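Local coordinates for oxalate biosynthetic component 1 (Burkholderia thailandensis, PDB 5IKY), which makes oxalate as a bifunctional enzyme of quorum sensing-dependent oxalogenesis, pairing serine hydrolase activity with an additional lyase activity, at residues 781-786 / 833-838; 803-808 / 1073-1078; 930-935 / 972-977. One frame throughout, in Å; residues are numbered along the deposited sequence.

Contact 1: residues 781-786 / 833-838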
ATOM      1  N   VAL A 781      18.083   5.843  32.466  1.00100.48           N
ATOM      2  CA  VAL A 781      19.143   5.032  31.883  1.00 93.15           C
ATOM      3  C   VAL A 781      18.847   4.775  30.409  1.00 93.24           C
ATOM      4  O   VAL A 781      17.739   4.381  30.052  1.00 91.14           O
ATOM      5  CB  VAL A 781      19.303   3.688  32.622  1.00 93.75           C
ATOM      6  CG1 VAL A 781      20.306   2.796  31.906  1.00 85.79           C
ATOM      7  CG2 VAL A 781      19.727   3.925  34.064  1.00 81.26           C
ATOM      8  N   VAL A 782      19.833   5.009  29.550  1.00 92.73           N
ATOM      9  CA  VAL A 782      19.657   4.761  28.125  1.00 92.30           C
ATOM     10  C   VAL A 782      20.419   3.510  27.697  1.00 92.26           C
ATOM     11  O   VAL A 782      21.649   3.473  27.734  1.00 93.06           O
ATOM     12  CB  VAL A 782      20.122   5.958  27.276  1.00 89.71           C
ATOM     13  CG1 VAL A 782      19.976   5.642  25.792  1.00 80.65           C
ATOM     14  CG2 VAL A 782      19.331   7.203  27.641  1.00 85.73           C
ATOM     15  N   LEU A 783      19.672   2.484  27.300  1.00 82.34           N
ATOM     16  CA  LEU A 783      20.259   1.229  26.846  1.00 79.30           C
ATOM     17  C   LEU A 783      20.890   1.397  25.466  1.00 75.35           C
ATOM     18  O   LEU A 783      20.476   2.262  24.695  1.00 91.37           O
ATOM     19  CB  LEU A 783      19.196   0.128  26.817  1.00 81.82           C
ATOM     20  CG  LEU A 783      18.595  -0.247  28.172  1.00 80.27           C
ATOM     21  CD1 LEU A 783      17.477  -1.259  27.997  1.00 78.44           C
ATOM     22  CD2 LEU A 783      19.668  -0.788  29.101  1.00 71.69           C
ATOM     23  N   PRO A 784      21.902   0.575  25.152  1.00 73.04           N
ATOM     24  CA  PRO A 784      22.566   0.687  23.850  1.00 74.76           C
ATOM     25  C   PRO A 784      21.740   0.100  22.709  1.00 82.08           C
ATOM     26  O   PRO A 784      20.979  -0.847  22.915  1.00 73.73           O
ATOM     27  CB  PRO A 784      23.854  -0.114  24.048  1.00 82.02           C
ATOM     28  CG  PRO A 784      23.496  -1.132  25.070  1.00 92.08           C
ATOM     29  CD  PRO A 784      22.536  -0.448  26.005  1.00 95.11           C
ATOM     30  N   SER A 785      21.889   0.670  21.518  1.00 84.27           N
ATOM     31  CA  SER A 785      21.295   0.095  20.320  1.00 80.39           C
ATOM     32  C   SER A 785      22.335  -0.768  19.617  1.00 82.24           C
ATOM     33  O   SER A 785      23.363  -1.109  20.200  1.00 78.06           O
ATOM     34  CB  SER A 785      20.771   1.188  19.386  1.00 75.41           C
ATOM     35  OG  SER A 785      21.801   2.090  19.025  1.00 95.66           O
ATOM     36  N   THR A 786      22.070  -1.114  18.363  1.00 77.35           N
ATOM     37  CA  THR A 786      22.959  -1.993  17.611  1.00 77.40           C
ATOM     38  C   THR A 786      24.312  -1.365  17.225  1.00 76.86           C
ATOM     39  O   THR A 786      25.352  -1.998  17.413  1.00 86.33           O
ATOM     40  CB  THR A 786      22.264  -2.506  16.331  1.00 69.36           C
ATOM     41  OG1 THR A 786      21.065  -3.202  16.687  1.00 80.98           O
ATOM     42  CG2 THR A 786      23.180  -3.447  15.563  1.00 63.66           C
ATOM     43  N   LEU A 833      21.894   8.552  32.005  1.00 97.67           N
ATOM     44  CA  LEU A 833      22.977   7.576  31.932  1.00105.78           C
ATOM     45  C   LEU A 833      22.911   6.781  30.632  1.00107.33           C
ATOM     46  O   LEU A 833      21.939   6.069  30.378  1.00106.84           O
ATOM     47  CB  LEU A 833      22.932   6.624  33.127  1.00 99.06           C
ATOM     48  CG  LEU A 833      23.970   5.499  33.087  1.00 96.96           C
ATOM     49  CD1 LEU A 833      25.381   6.065  33.157  1.00 92.72           C
ATOM     50  CD2 LEU A 833      23.731   4.489  34.199  1.00101.19           C
ATOM     51  N   ALA A 834      23.951   6.903  29.815  1.00102.68           N
ATOM     52  CA  ALA A 834      24.007   6.212  28.533  1.00 95.85           C
ATOM     53  C   ALA A 834      24.968   5.031  28.583  1.00 94.26           C
ATOM     54  O   ALA A 834      26.071   5.136  29.123  1.00 95.11           O
ATOM     55  CB  ALA A 834      24.412   7.174  27.435  1.00 81.68           C
ATOM     56  N   ILE A 835      24.546   3.909  28.009  1.00 81.78           N
ATOM     57  CA  ILE A 835      25.365   2.703  27.995  1.00 85.64           C
ATOM     58  C   ILE A 835      25.819   2.360  26.579  1.00 91.99           C
ATOM     59  O   ILE A 835      25.036   2.412  25.631  1.00 86.91           O
ATOM     60  CB  ILE A 835      24.604   1.501  28.591  1.00 87.03           C
ATOM     61  CG1 ILE A 835      23.951   1.889  29.919  1.00 86.30           C
ATOM     62  CG2 ILE A 835      25.538   0.311  28.771  1.00 88.12           C
ATOM     63  CD1 ILE A 835      23.148   0.774  30.554  1.00 89.62           C
ATOM     64  N   THR A 836      27.097   2.017  26.447  1.00 85.89           N
ATOM     65  CA  THR A 836      27.662   1.600  25.171  1.00 85.55           C
ATOM     66  C   THR A 836      28.027   0.122  25.235  1.00 99.23           C
ATOM     67  O   THR A 836      28.606  -0.328  26.218  1.00105.96           O
ATOM     68  CB  THR A 836      28.911   2.429  24.812  1.00 89.13           C
ATOM     69  OG1 THR A 836      28.574   3.821  24.781  1.00 97.95           O
ATOM     70  CG2 THR A 836      29.462   2.016  23.456  1.00 82.93           C
ATOM     71  N   HIS A 837      27.681  -0.633  24.197  1.00 94.80           N
ATOM     72  CA  HIS A 837      27.985  -2.062  24.162  1.00 84.45           C
ATOM     73  C   HIS A 837      29.484  -2.340  24.169  1.00 97.75           C
ATOM     74  O   HIS A 837      30.295  -1.458  23.886  1.00 90.91           O
ATOM     75  CB  HIS A 837      27.359  -2.716  22.931  1.00 78.81           C
ATOM     76  CG  HIS A 837      26.002  -3.300  23.176  1.00 91.77           C
ATOM     77  ND1 HIS A 837      25.748  -4.186  24.200  1.00 90.64           N
ATOM     78  CD2 HIS A 837      24.829  -3.140  22.517  1.00 70.22           C
ATOM     79  CE1 HIS A 837      24.475  -4.540  24.168  1.00 89.69           C
ATOM     80  NE2 HIS A 837      23.896  -3.919  23.156  1.00 85.14           N
ATOM     81  N   SER A 838      29.844  -3.576  24.500  1.00 99.89           N
ATOM     82  CA  SER A 838      31.226  -4.019  24.397  1.00 89.28           C
ATOM     83  C   SER A 838      31.591  -4.221  22.930  1.00 92.09           C
ATOM     84  O   SER A 838      30.783  -4.723  22.146  1.00 89.85           O
ATOM     85  CB  SER A 838      31.442  -5.312  25.186  1.00 88.21           C
ATOM     86  OG  SER A 838      32.732  -5.846  24.945  1.00107.13           O
TER
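The imidazole of His837 takes Pro784 on one face: CG of the proline lies 3.5 Å from the ring centroid and only 14° off the ring normal, a CH-pi contact over the middle of the ring. At the edge, near the ring plane, Ser785 O comes to 3.4 Å from CD2 of His837. The proline and histidine side chains cross at about a right angle, and the histidine is also held by a weak hydrogen bond between NE2 and Thr940 OG1 and by Glu871 and Ile875 of helix 870-879. Closer to the strands, the proline also rests on Ile835, with Pro784 CD 3.8 Å from Ile835 CB, while Pro784 CB lies 3.2 Å from Ile835 O. Ile835 has CG1 beside its backbone N (chi1 -48°) and an extended chain beyond it, which carries CD1 to 3.7 Å from Val781 CG1 and 4.1 Å from Leu783 CD2. Val781 and Leu833 run alongside each other on this same face of the sheet. Val782 and Ala834 occupy the opposite face, under Met801, Ala802 and Phe805 of helix 792-813. Parallel pairing joins the backbones: Val782 N donates to Leu833 O, at a modelled length that is doubtfully short, and Ile835 N donates to Val782 O at 2.9 Å. Past Val782 the pairing gives way to side-chain contacts as the chain leaves the strand. Thr836 turns from the partner strand, its hydroxyl bonded to Ser798. These are two neighbouring parallel strands of the alpha/beta hydrolase sheet, joined by a beta-alpha-beta crossover through helix 792-813. The loop after strand 780-782, where Thr786 bonds to Ser936, probably corresponds to the one that commonly contributes to the oxyanion hole in this fold, a site that is unusual in this enzyme.

Contact 2: residues 803-808 / 1073-1078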
ATOM      1  N   GLN A 803      22.156  12.346  23.833  1.00101.20           N
ATOM      2  CA  GLN A 803      21.856  13.770  23.783  1.00 99.89           C
ATOM      3  C   GLN A 803      20.451  14.006  23.248  1.00 90.22           C
ATOM      4  O   GLN A 803      19.731  14.877  23.736  1.00 94.23           O
ATOM      5  CB  GLN A 803      22.879  14.511  22.920  1.00104.16           C
ATOM      6  CG  GLN A 803      22.656  16.013  22.861  1.00113.84           C
ATOM      7  CD  GLN A 803      23.687  16.722  22.007  1.00129.15           C
ATOM      8  OE1 GLN A 803      24.886  16.652  22.276  1.00137.36           O
ATOM      9  NE2 GLN A 803      23.225  17.411  20.970  1.00132.98           N
ATOM     10  N   LEU A 804      20.068  13.223  22.245  1.00 91.31           N
ATOM     11  CA  LEU A 804      18.724  13.305  21.685  1.00100.97           C
ATOM     12  C   LEU A 804      17.663  12.997  22.738  1.00101.25           C
ATOM     13  O   LEU A 804      16.645  13.684  22.827  1.00 97.19           O
ATOM     14  CB  LEU A 804      18.578  12.351  20.495  1.00 94.53           C
ATOM     15  CG  LEU A 804      19.027  12.886  19.132  1.00 87.99           C
ATOM     16  CD1 LEU A 804      19.160  11.758  18.116  1.00 89.71           C
ATOM     17  CD2 LEU A 804      18.058  13.948  18.634  1.00 75.68           C
ATOM     18  N   PHE A 805      17.918  11.965  23.539  1.00 98.09           N
ATOM     19  CA  PHE A 805      16.988  11.541  24.586  1.00105.45           C
ATOM     20  C   PHE A 805      16.896  12.533  25.730  1.00113.06           C
ATOM     21  O   PHE A 805      15.850  12.661  26.370  1.00117.00           O
ATOM     22  CB  PHE A 805      17.387  10.171  25.143  1.00 88.79           C
ATOM     23  CG  PHE A 805      16.740   9.019  24.438  1.00 91.89           C
ATOM     24  CD1 PHE A 805      15.370   8.826  24.520  1.00100.66           C
ATOM     25  CD2 PHE A 805      17.500   8.116  23.715  1.00 84.58           C
ATOM     26  CE1 PHE A 805      14.770   7.766  23.882  1.00 79.79           C
ATOM     27  CE2 PHE A 805      16.903   7.053  23.073  1.00 78.94           C
ATOM     28  CZ  PHE A 805      15.536   6.878  23.158  1.00 79.24           C
ATOM     29  N   HIS A 806      17.998  13.227  25.993  1.00103.33           N
ATOM     30  CA  HIS A 806      18.045  14.188  27.088  1.00112.79           C
ATOM     31  C   HIS A 806      17.490  15.542  26.691  1.00110.41           C
ATOM     32  O   HIS A 806      16.983  16.280  27.527  1.00118.28           O
ATOM     33  CB  HIS A 806      19.482  14.341  27.594  1.00107.91           C
ATOM     34  CG  HIS A 806      19.699  15.548  28.451  1.00112.47           C
ATOM     35  ND1 HIS A 806      19.468  15.538  29.807  1.00118.23           N
ATOM     36  CD2 HIS A 806      20.208  16.768  28.162  1.00106.73           C
ATOM     37  CE1 HIS A 806      19.760  16.726  30.311  1.00102.31           C
ATOM     38  NE2 HIS A 806      20.210  17.489  29.332  1.00108.44           N
ATOM     39  N   GLY A 807      17.582  15.858  25.407  1.00102.59           N
ATOM     40  CA  GLY A 807      16.979  17.069  24.894  1.00 99.94           C
ATOM     41  C   GLY A 807      15.482  16.862  24.787  1.00109.04           C
ATOM     42  O   GLY A 807      14.692  17.804  24.861  1.00115.17           O
ATOM     43  N   PHE A 808      15.099  15.602  24.621  1.00106.99           N
ATOM     44  CA  PHE A 808      13.701  15.216  24.506  1.00105.05           C
ATOM     45  C   PHE A 808      12.960  15.334  25.840  1.00 98.05           C
ATOM     46  O   PHE A 808      11.881  15.924  25.910  1.00106.62           O
ATOM     47  CB  PHE A 808      13.607  13.788  23.965  1.00 97.26           C
ATOM     48  CG  PHE A 808      12.214  13.237  23.931  1.00 94.82           C
ATOM     49  CD1 PHE A 808      11.287  13.710  23.017  1.00101.93           C
ATOM     50  CD2 PHE A 808      11.836  12.233  24.805  1.00 93.47           C
ATOM     51  CE1 PHE A 808      10.007  13.195  22.984  1.00 96.36           C
ATOM     52  CE2 PHE A 808      10.562  11.717  24.775  1.00 93.29           C
ATOM     53  CZ  PHE A 808       9.645  12.198  23.865  1.00 91.87           C
ATOM     54  N   ARG A1073      13.428  11.007  14.428  1.00 89.22           N
ATOM     55  CA  ARG A1073      12.051  11.122  13.950  1.00 78.51           C
ATOM     56  C   ARG A1073      11.060  10.496  14.925  1.00 79.89           C
ATOM     57  O   ARG A1073       9.926  10.959  15.046  1.00 89.39           O
ATOM     58  CB  ARG A1073      11.890  10.472  12.575  1.00 79.83           C
ATOM     59  CG  ARG A1073      12.648  11.153  11.451  1.00 84.24           C
ATOM     60  CD  ARG A1073      12.275  10.543  10.107  1.00 82.54           C
ATOM     61  NE  ARG A1073      13.324  10.719   9.108  1.00 87.56           N
ATOM     62  CZ  ARG A1073      13.476  11.812   8.367  1.00100.22           C
ATOM     63  NH1 ARG A1073      12.651  12.838   8.517  1.00 98.77           N
ATOM     64  NH2 ARG A1073      14.461  11.881   7.480  1.00 98.21           N
ATOM     65  N   TYR A1074      11.489   9.442  15.609  1.00 78.44           N
ATOM     66  CA  TYR A1074      10.648   8.789  16.606  1.00 79.78           C
ATOM     67  C   TYR A1074      10.298   9.755  17.729  1.00 74.70           C
ATOM     68  O   TYR A1074       9.170   9.769  18.222  1.00 72.55           O
ATOM     69  CB  TYR A1074      11.340   7.553  17.180  1.00 80.41           C
ATOM     70  CG  TYR A1074      10.898   6.254  16.551  1.00 71.91           C
ATOM     71  CD1 TYR A1074       9.647   5.717  16.831  1.00 81.87           C
ATOM     72  CD2 TYR A1074      11.733   5.555  15.688  1.00 60.12           C
ATOM     73  CE1 TYR A1074       9.234   4.527  16.262  1.00 74.37           C
ATOM     74  CE2 TYR A1074      11.329   4.361  15.115  1.00 71.49           C
ATOM     75  CZ  TYR A1074      10.078   3.853  15.406  1.00 77.02           C
ATOM     76  OH  TYR A1074       9.669   2.667  14.839  1.00 71.38           O
ATOM     77  N   LEU A1075      11.275  10.565  18.120  1.00 69.80           N
ATOM     78  CA  LEU A1075      11.085  11.534  19.190  1.00 74.82           C
ATOM     79  C   LEU A1075      10.508  12.846  18.666  1.00 73.32           C
ATOM     80  O   LEU A1075       9.703  13.491  19.338  1.00 78.16           O
ATOM     81  CB  LEU A1075      12.408  11.794  19.912  1.00 77.28           C
ATOM     82  CG  LEU A1075      13.024  10.588  20.622  1.00 86.12           C
ATOM     83  CD1 LEU A1075      14.380  10.946  21.211  1.00 92.79           C
ATOM     84  CD2 LEU A1075      12.087  10.065  21.701  1.00 82.03           C
ATOM     85  N   ALA A1076      10.919  13.236  17.463  1.00 78.84           N
ATOM     86  CA  ALA A1076      10.467  14.490  16.868  1.00 76.41           C
ATOM     87  C   ALA A1076       8.973  14.460  16.571  1.00 88.73           C
ATOM     88  O   ALA A1076       8.244  15.389  16.916  1.00104.88           O
ATOM     89  CB  ALA A1076      11.250  14.792  15.597  1.00 62.78           C
ATOM     90  N   ALA A1077       8.522  13.382  15.936  1.00 83.36           N
ATOM     91  CA  ALA A1077       7.122  13.251  15.547  1.00 80.20           C
ATOM     92  C   ALA A1077       6.250  12.768  16.704  1.00 82.68           C
ATOM     93  O   ALA A1077       5.066  12.487  16.522  1.00 78.26           O
ATOM     94  CB  ALA A1077       6.993  12.305  14.357  1.00 71.05           C
ATOM     95  N   SER A1078       6.840  12.675  17.893  1.00 84.31           N
ATOM     96  CA  SER A1078       6.109  12.241  19.077  1.00 87.03           C
ATOM     97  C   SER A1078       4.956  13.189  19.398  1.00 98.44           C
ATOM     98  O   SER A1078       5.143  14.406  19.467  1.00104.96           O
ATOM     99  CB  SER A1078       7.049  12.131  20.280  1.00 95.50           C
ATOM    100  OG  SER A1078       6.351  11.700  21.435  1.00112.41           O
TER
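Leu1075 reaches across to helix 792-813 with both methyls, CD2 mainly over Phe808 and CD1 against both Phe805 and Phe808 CB. CD2 stands over the centre of the Phe808 ring, 3.6 Å from the centroid and 4° off the ring normal, making a well-centred CH-pi contact. CD1 lies over a face of the Phe805 ring, displaced toward the rim, and is 4.1 Å from Phe805 CD1; it also comes to 3.9 Å from Leu804 O. The leucine thus sits among Leu804, Phe805 and Phe808, about one turn of the opposing helix. Phe808 has CG opposite its backbone N (chi1 174°), which swings the ring out under the leucine; its CE1 approaches Leu1075 O at 3.7 Å, and Ser1078 OG stands at the ring edge, 4.1 Å from CZ. Phe805 sets out away from segment 1073-1078, yet its ring comes back near enough to touch Leu1075. Behind these first contacts, Ser1078 N makes a weak hydrogen bond to Leu1075 O as the helix ends, while Ser1078 O accepts from Arg1083. Tyr1034 OH bonds to Tyr1074 O and helps to fix the same end. Beneath both helices lies the alpha/beta hydrolase sheet: Phe805 stacks on Phe932 of strand 929-935, and both Phe805 and Leu1075 touch Phe974 of strand 969-976. Helices 792-813 and 1071-1076 are thus neighbours on one face of the sheet.

Contact 3: residues 930-935 / 972-977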
ATOM      1  N   LYS A 930      13.985   3.760  35.368  1.00 98.31           N
ATOM      2  CA  LYS A 930      13.378   4.162  34.105  1.00 95.16           C
ATOM      3  C   LYS A 930      14.392   4.088  32.970  1.00102.72           C
ATOM      4  O   LYS A 930      15.400   4.795  32.978  1.00 99.79           O
ATOM      5  CB  LYS A 930      12.800   5.573  34.217  1.00101.16           C
ATOM      6  CG  LYS A 930      11.654   5.687  35.210  1.00107.72           C
ATOM      7  CD  LYS A 930      11.339   7.138  35.534  1.00109.99           C
ATOM      8  CE  LYS A 930      12.497   7.803  36.258  1.00103.36           C
ATOM      9  NZ  LYS A 930      12.176   9.198  36.671  1.00114.54           N
ATOM     10  N   CYS A 931      14.116   3.226  31.994  1.00106.44           N
ATOM     11  CA  CYS A 931      15.046   2.992  30.895  1.00 93.42           C
ATOM     12  C   CYS A 931      14.463   3.359  29.535  1.00 86.26           C
ATOM     13  O   CYS A 931      13.285   3.125  29.266  1.00 83.12           O
ATOM     14  CB  CYS A 931      15.487   1.525  30.874  1.00 84.20           C
ATOM     15  SG  CYS A 931      16.207   0.927  32.419  1.00114.54           S
ATOM     16  N   PHE A 932      15.302   3.942  28.684  1.00 88.84           N
ATOM     17  CA  PHE A 932      14.944   4.194  27.295  1.00 76.65           C
ATOM     18  C   PHE A 932      15.547   3.113  26.409  1.00 80.99           C
ATOM     19  O   PHE A 932      16.676   2.673  26.634  1.00 85.63           O
ATOM     20  CB  PHE A 932      15.423   5.577  26.849  1.00 82.45           C
ATOM     21  CG  PHE A 932      14.506   6.696  27.249  1.00 97.26           C
ATOM     22  CD1 PHE A 932      13.134   6.575  27.093  1.00 89.38           C
ATOM     23  CD2 PHE A 932      15.014   7.866  27.790  1.00 91.25           C
ATOM     24  CE1 PHE A 932      12.287   7.605  27.460  1.00 97.24           C
ATOM     25  CE2 PHE A 932      14.173   8.898  28.161  1.00 84.53           C
ATOM     26  CZ  PHE A 932      12.808   8.768  27.997  1.00 93.20           C
ATOM     27  N   ALA A 933      14.790   2.685  25.405  1.00 72.47           N
ATOM     28  CA  ALA A 933      15.259   1.655  24.488  1.00 67.82           C
ATOM     29  C   ALA A 933      15.011   2.050  23.040  1.00 63.98           C
ATOM     30  O   ALA A 933      13.989   2.656  22.717  1.00 71.38           O
ATOM     31  CB  ALA A 933      14.589   0.322  24.796  1.00 64.17           C
ATOM     32  N   HIS A 934      15.958   1.706  22.176  1.00 69.68           N
ATOM     33  CA  HIS A 934      15.806   1.915  20.742  1.00 69.58           C
ATOM     34  C   HIS A 934      16.414   0.754  19.966  1.00 73.91           C
ATOM     35  O   HIS A 934      17.436   0.197  20.373  1.00 60.80           O
ATOM     36  CB  HIS A 934      16.453   3.232  20.310  1.00 72.32           C
ATOM     37  CG  HIS A 934      16.532   3.403  18.824  1.00 79.12           C
ATOM     38  ND1 HIS A 934      15.412   3.530  18.030  1.00 72.71           N
ATOM     39  CD2 HIS A 934      17.595   3.456  17.987  1.00 73.86           C
ATOM     40  CE1 HIS A 934      15.783   3.659  16.768  1.00 67.78           C
ATOM     41  NE2 HIS A 934      17.102   3.618  16.715  1.00 71.28           N
ATOM     42  N   SER A 935      15.776   0.400  18.852  1.00 65.20           N
ATOM     43  CA  SER A 935      16.248  -0.672  17.979  1.00 74.04           C
ATOM     44  C   SER A 935      16.384  -1.994  18.735  1.00 71.30           C
ATOM     45  O   SER A 935      15.392  -2.565  19.188  1.00 62.51           O
ATOM     46  CB  SER A 935      17.583  -0.288  17.333  1.00 60.84           C
ATOM     47  OG  SER A 935      18.004  -1.267  16.401  1.00 82.76           O
ATOM     48  N   VAL A 972      10.615   2.227  28.185  1.00 82.70           N
ATOM     49  CA  VAL A 972      10.008   2.913  27.052  1.00 81.68           C
ATOM     50  C   VAL A 972      10.847   2.660  25.803  1.00 80.13           C
ATOM     51  O   VAL A 972      11.989   3.111  25.709  1.00 81.04           O
ATOM     52  CB  VAL A 972       9.883   4.428  27.292  1.00 87.75           C
ATOM     53  CG1 VAL A 972       9.278   5.105  26.071  1.00 70.46           C
ATOM     54  CG2 VAL A 972       9.049   4.705  28.535  1.00 81.83           C
ATOM     55  N   SER A 973      10.278   1.932  24.850  1.00 77.56           N
ATOM     56  CA  SER A 973      11.017   1.523  23.662  1.00 77.01           C
ATOM     57  C   SER A 973      10.509   2.217  22.402  1.00 72.03           C
ATOM     58  O   SER A 973       9.327   2.135  22.067  1.00 76.72           O
ATOM     59  CB  SER A 973      10.938   0.001  23.490  1.00 77.61           C
ATOM     60  OG  SER A 973      11.705  -0.434  22.380  1.00 74.70           O
ATOM     61  N   PHE A 974      11.412   2.904  21.709  1.00 68.13           N
ATOM     62  CA  PHE A 974      11.096   3.509  20.420  1.00 68.87           C
ATOM     63  C   PHE A 974      11.711   2.684  19.298  1.00 77.63           C
ATOM     64  O   PHE A 974      12.933   2.566  19.196  1.00 76.10           O
ATOM     65  CB  PHE A 974      11.596   4.954  20.356  1.00 81.00           C
ATOM     66  CG  PHE A 974      10.868   5.890  21.276  1.00 84.14           C
ATOM     67  CD1 PHE A 974      11.344   6.138  22.555  1.00 66.65           C
ATOM     68  CD2 PHE A 974       9.706   6.520  20.865  1.00 80.56           C
ATOM     69  CE1 PHE A 974      10.674   6.999  23.404  1.00 73.22           C
ATOM     70  CE2 PHE A 974       9.031   7.382  21.709  1.00 85.16           C
ATOM     71  CZ  PHE A 974       9.515   7.622  22.981  1.00 79.74           C
ATOM     72  N   GLY A 975      10.855   2.112  18.458  1.00 76.86           N
ATOM     73  CA  GLY A 975      11.308   1.243  17.391  1.00 66.25           C
ATOM     74  C   GLY A 975      11.856  -0.061  17.937  1.00 69.75           C
ATOM     75  O   GLY A 975      13.059  -0.314  17.873  1.00 70.43           O
ATOM     76  N   SER A 976      10.973  -0.889  18.484  1.00 64.73           N
ATOM     77  CA  SER A 976      11.370  -2.191  19.003  1.00 61.61           C
ATOM     78  C   SER A 976      11.705  -3.145  17.862  1.00 59.78           C
ATOM     79  O   SER A 976      10.830  -3.534  17.088  1.00 65.24           O
ATOM     80  CB  SER A 976      10.267  -2.781  19.883  1.00 62.69           C
ATOM     81  OG  SER A 976       9.986  -1.930  20.978  1.00 68.60           O
ATOM     82  N   ALA A 977      12.977  -3.515  17.764  1.00 59.20           N
ATOM     83  CA  ALA A 977      13.457  -4.352  16.670  1.00 65.31           C
ATOM     84  C   ALA A 977      13.504  -5.826  17.063  1.00 64.03           C
ATOM     85  O   ALA A 977      14.068  -6.654  16.347  1.00 67.54           O
ATOM     86  CB  ALA A 977      14.829  -3.883  16.215  1.00 53.61           C
TER
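His934 crosses to the neighbouring strand through its side chain: with CG opposite the backbone N (chi1 171°), the ring places ND1 2.9 Å from Phe974 O, to which it donates, the acceptor tilted somewhat from the ring plane. The same ring meets that of His1069, the planes about 30° apart, so it adjoins the histidine paired with Ser935. Phe932 keeps CG beside its own N, and the ring runs alongside Val972, whose CB meets the ring edge 3.9 Å from CD1. On the other face Ala933 CB lies 3.8 Å from Ser973 OG, a hydroxyl that donates to Ser976 OG at 2.7 Å; Ser976 OG also bonds to Asp991. Parallel backbone bonds, such as Phe974 N to Ala933 O at 2.8 Å, join the strands. The register slips by one after His934 in a beta bulge, with Gly975 at positive phi, and Ala977 N then reaches Ser935 O at 3.0 Å. Ser935 has the strained backbone of a nucleophile elbow (phi 57°, psi -114°), and its OG bonds to His1069 NE2, consistent with the serine and histidine of a hydrolase catalytic triad. Phe932 stacks with Trp780, His934 lies against Ile1071, and Phe974 packs on Ile1071 and Tyr1074, whereas Ser973 and Ser976 lie against Ile938 of helix 937-955; strand 780-782 flanks one side of the pair and strand 988-992 the other.

In the fold
Along the chain, strand 780-782 opens contact 1 and helix 792-813 then opens contact 2 before strand 832-836 returns to close contact 1, so these two cross. Contact 3 opens at strand 929-935 and closes at strand 969-976, after helices 937-955 and 959-966, wholly within the long excursion that contact 2 ends at helix 1071-1076. Contacts 1 and 3 follow in series but join the same sheet, since strands 780-782 and 929-935 are neighbours there. Contact 2 bridges the helices covering one face: its helix 792-813 lies over both strand pairs, uniting sheet and helices in the C-terminal hydrolase region.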